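Local coordinates for protein DNA primase (PDB 2AU3) that probably synthesises, as a DnaG-type RNA polymerase, the short RNA primers from which DNA polymerase starts during DNA replication, at residues L256-S261 with E331-F336. Residues are numbered along the deposited sequence; the frame is centred on the assembly and turned at random.
Sequences LLRLFS and EFIKEF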
loop_
_atom_site.group_PDB
_atom_site.type_symbol
_atom_site.label_atom_id
_atom_site.label_comp_id
_atom_site.label_asym_id
_atom_site.label_seq_id
_atom_site.Cartn_x
_atom_site.Cartn_y
_atom_site.Cartn_z
ATOM N N LEU A 256 0.729 8.991 2.695
ATOM C CA LEU A 256 1.620 8.214 1.871
ATOM C C LEU A 256 1.511 8.701 0.425
ATOM O O LEU A 256 2.521 8.909 -0.252
ATOM C CB LEU A 256 1.290 6.701 1.942
ATOM C CG LEU A 256 2.263 5.764 1.193
ATOM C CD1 LEU A 256 2.370 4.439 1.960
ATOM C CD2 LEU A 256 1.860 5.483 -0.267
ATOM N N LEU A 257 0.268 8.879 -0.041
ATOM C CA LEU A 257 0.030 9.271 -1.417
ATOM C C LEU A 257 0.658 10.622 -1.706
ATOM O O LEU A 257 1.179 10.839 -2.805
ATOM C CB LEU A 257 -1.454 9.302 -1.704
ATOM C CG LEU A 257 -2.086 7.918 -1.658
ATOM C CD1 LEU A 257 -3.571 8.027 -1.878
ATOM C CD2 LEU A 257 -1.425 7.063 -2.722
ATOM N N ARG A 258 0.638 11.504 -0.704
ATOM C CA ARG A 258 1.258 12.817 -0.796
ATOM C C ARG A 258 2.768 12.736 -0.895
ATOM O O ARG A 258 3.355 13.397 -1.735
ATOM C CB ARG A 258 0.890 13.683 0.417
ATOM C CG ARG A 258 -0.497 14.286 0.329
ATOM C CD ARG A 258 -0.637 15.345 -0.762
ATOM N NE ARG A 258 -0.023 16.591 -0.320
ATOM C CZ ARG A 258 0.924 17.248 -0.978
ATOM N NH1 ARG A 258 1.384 16.814 -2.133
ATOM N NH2 ARG A 258 1.411 18.356 -0.478
ATOM N N LEU A 259 3.404 11.971 -0.007
ATOM C CA LEU A 259 4.871 11.819 -0.076
ATOM C C LEU A 259 5.300 11.219 -1.423
ATOM O O LEU A 259 6.230 11.718 -2.091
ATOM C CB LEU A 259 5.383 10.989 1.119
ATOM C CG LEU A 259 5.958 11.771 2.318
ATOM C CD1 LEU A 259 4.889 12.607 3.016
ATOM C CD2 LEU A 259 6.579 10.768 3.315
ATOM N N PHE A 260 4.573 10.188 -1.873
ATOM C CA PHE A 260 4.822 9.583 -3.202
ATOM C C PHE A 260 4.615 10.615 -4.333
ATOM O O PHE A 260 5.364 10.621 -5.311
ATOM C CB PHE A 260 3.872 8.419 -3.454
ATOM C CG PHE A 260 4.544 7.112 -3.584
ATOM C CD1 PHE A 260 4.754 6.326 -2.459
ATOM C CD2 PHE A 260 4.982 6.665 -4.811
ATOM C CE1 PHE A 260 5.399 5.110 -2.588
ATOM C CE2 PHE A 260 5.613 5.447 -4.938
ATOM C CZ PHE A 260 5.810 4.673 -3.817
ATOM N N SER A 261 3.603 11.463 -4.202
ATOM C CA SER A 261 3.393 12.578 -5.140
ATOM C C SER A 261 4.595 13.501 -5.207
ATOM O O SER A 261 4.838 14.152 -6.224
ATOM C CB SER A 261 2.133 13.369 -4.770
ATOM O OG SER A 261 0.960 12.575 -4.946
ATOM N N GLU A 331 0.728 19.610 5.005
ATOM C CA GLU A 331 0.889 21.046 5.276
ATOM C C GLU A 331 2.350 21.451 5.338
ATOM O O GLU A 331 2.724 22.533 4.876
ATOM C CB GLU A 331 0.177 21.425 6.586
ATOM C CG GLU A 331 -1.352 21.296 6.528
ATOM C CD GLU A 331 -2.027 22.338 5.636
ATOM O OE1 GLU A 331 -1.320 23.165 4.992
ATOM O OE2 GLU A 331 -3.287 22.317 5.552
ATOM N N PHE A 332 3.180 20.592 5.938
ATOM C CA PHE A 332 4.626 20.833 5.923
ATOM C C PHE A 332 5.170 20.950 4.492
ATOM O O PHE A 332 5.877 21.907 4.152
ATOM C CB PHE A 332 5.404 19.774 6.712
ATOM C CG PHE A 332 6.859 20.138 6.903
ATOM C CD1 PHE A 332 7.286 20.784 8.050
ATOM C CD2 PHE A 332 7.780 19.898 5.901
ATOM C CE1 PHE A 332 8.619 21.137 8.214
ATOM C CE2 PHE A 332 9.091 20.255 6.041
ATOM C CZ PHE A 332 9.528 20.867 7.204
ATOM N N ILE A 333 4.816 19.988 3.649
ATOM C CA ILE A 333 5.246 20.025 2.244
ATOM C C ILE A 333 4.720 21.250 1.538
ATOM O O ILE A 333 5.472 21.907 0.790
ATOM C CB ILE A 333 4.783 18.765 1.472
ATOM C CG1 ILE A 333 5.591 17.544 1.904
ATOM C CG2 ILE A 333 4.939 18.980 -0.067
ATOM C CD1 ILE A 333 4.874 16.193 1.542
ATOM N N LYS A 334 3.448 21.602 1.771
ATOM C CA LYS A 334 2.906 22.787 1.081
ATOM C C LYS A 334 3.663 24.070 1.426
ATOM O O LYS A 334 3.906 24.897 0.549
ATOM C CB LYS A 334 1.410 22.956 1.305
ATOM C CG LYS A 334 0.556 22.005 0.401
ATOM C CD LYS A 334 -0.944 22.301 0.428
ATOM C CE LYS A 334 -1.514 22.338 1.827
ATOM N NZ LYS A 334 -1.696 20.963 2.383
ATOM N N GLU A 335 4.048 24.224 2.696
ATOM C CA GLU A 335 4.644 25.488 3.155
ATOM C C GLU A 335 6.142 25.547 2.876
ATOM O O GLU A 335 6.679 26.579 2.455
ATOM C CB GLU A 335 4.368 25.732 4.650
ATOM C CG GLU A 335 5.030 26.999 5.175
ATOM C CD GLU A 335 4.498 27.475 6.523
ATOM O OE1 GLU A 335 3.588 26.832 7.083
ATOM O OE2 GLU A 335 5.003 28.509 7.019
ATOM N N PHE A 336 6.814 24.426 3.110
ATOM C CA PHE A 336 8.278 24.384 3.055
ATOM C C PHE A 336 8.863 23.627 1.848
ATOM O O PHE A 336 10.045 23.750 1.554
ATOM C CB PHE A 336 8.807 23.814 4.380
ATOM C CG PHE A 336 8.325 24.585 5.608
ATOM C CD1 PHE A 336 8.789 25.871 5.848
ATOM C CD2 PHE A 336 7.407 24.022 6.504
ATOM C CE1 PHE A 336 8.360 26.597 6.974
ATOM C CE2 PHE A 336 6.979 24.726 7.643
ATOM C CZ PHE A 336 7.467 26.035 7.873
#
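Ile-333 meets two very different neighbours on helix 253-261, Leu-259 and Arg-258, and so illustrates how one branched side chain can serve an apolar and a charged partner together. Its two branches divide the work. CG1 lies anti to the carbonyl carbon (chi1 -72°) and carries CD1 to within 3.9 Å of Leu-259 CD1, methyl against methyl, while CG2 turns to the arginine and sits 3.6 Å from Arg-258 NH2. All three side chains are buried, and together they form the closely packed part of the contact. Leu-259 and Ile-333 make its apolar portion, which Leu-341 of helix 338-347 continues by touching both, as does Val-267 of strand 267-270 by backing Leu-259, within the Toprim fold.

As a whole the contact is modest: the helices run roughly parallel, at 31°, their axes 11.2 Å apart, and 178 Å² is buried. Arg-258 spans the interval with a chain that kinks twice midway, bringing its guanidinium obliquely against Ile-333. The looser, solvent side belongs to exposed Lys-334, whose CG lies 3.8 Å from Arg-258 NH2. These contacts are van der Waals in kind, and no hydrogen bond joins the two segments directly. The charges are answered at their margins: Arg-258 NE pairs with Asp-330 OD1 and its NH1 with Glu-262 OE2, while a pairing of Lys-334 NZ with Asp-330 OD2 is less certain.

Asp-330, one residue before 331-336, thus draws the arginine, and perhaps the lysine too, to one carboxylate. The chemistry is consistent with a small apolar contact beside a charged one within the Toprim region, the bridge from Arg-258 NE to Asp-330 OD1 tying helix 253-261 to helix 329-336 where the two segments themselves offer only van der Waals contact.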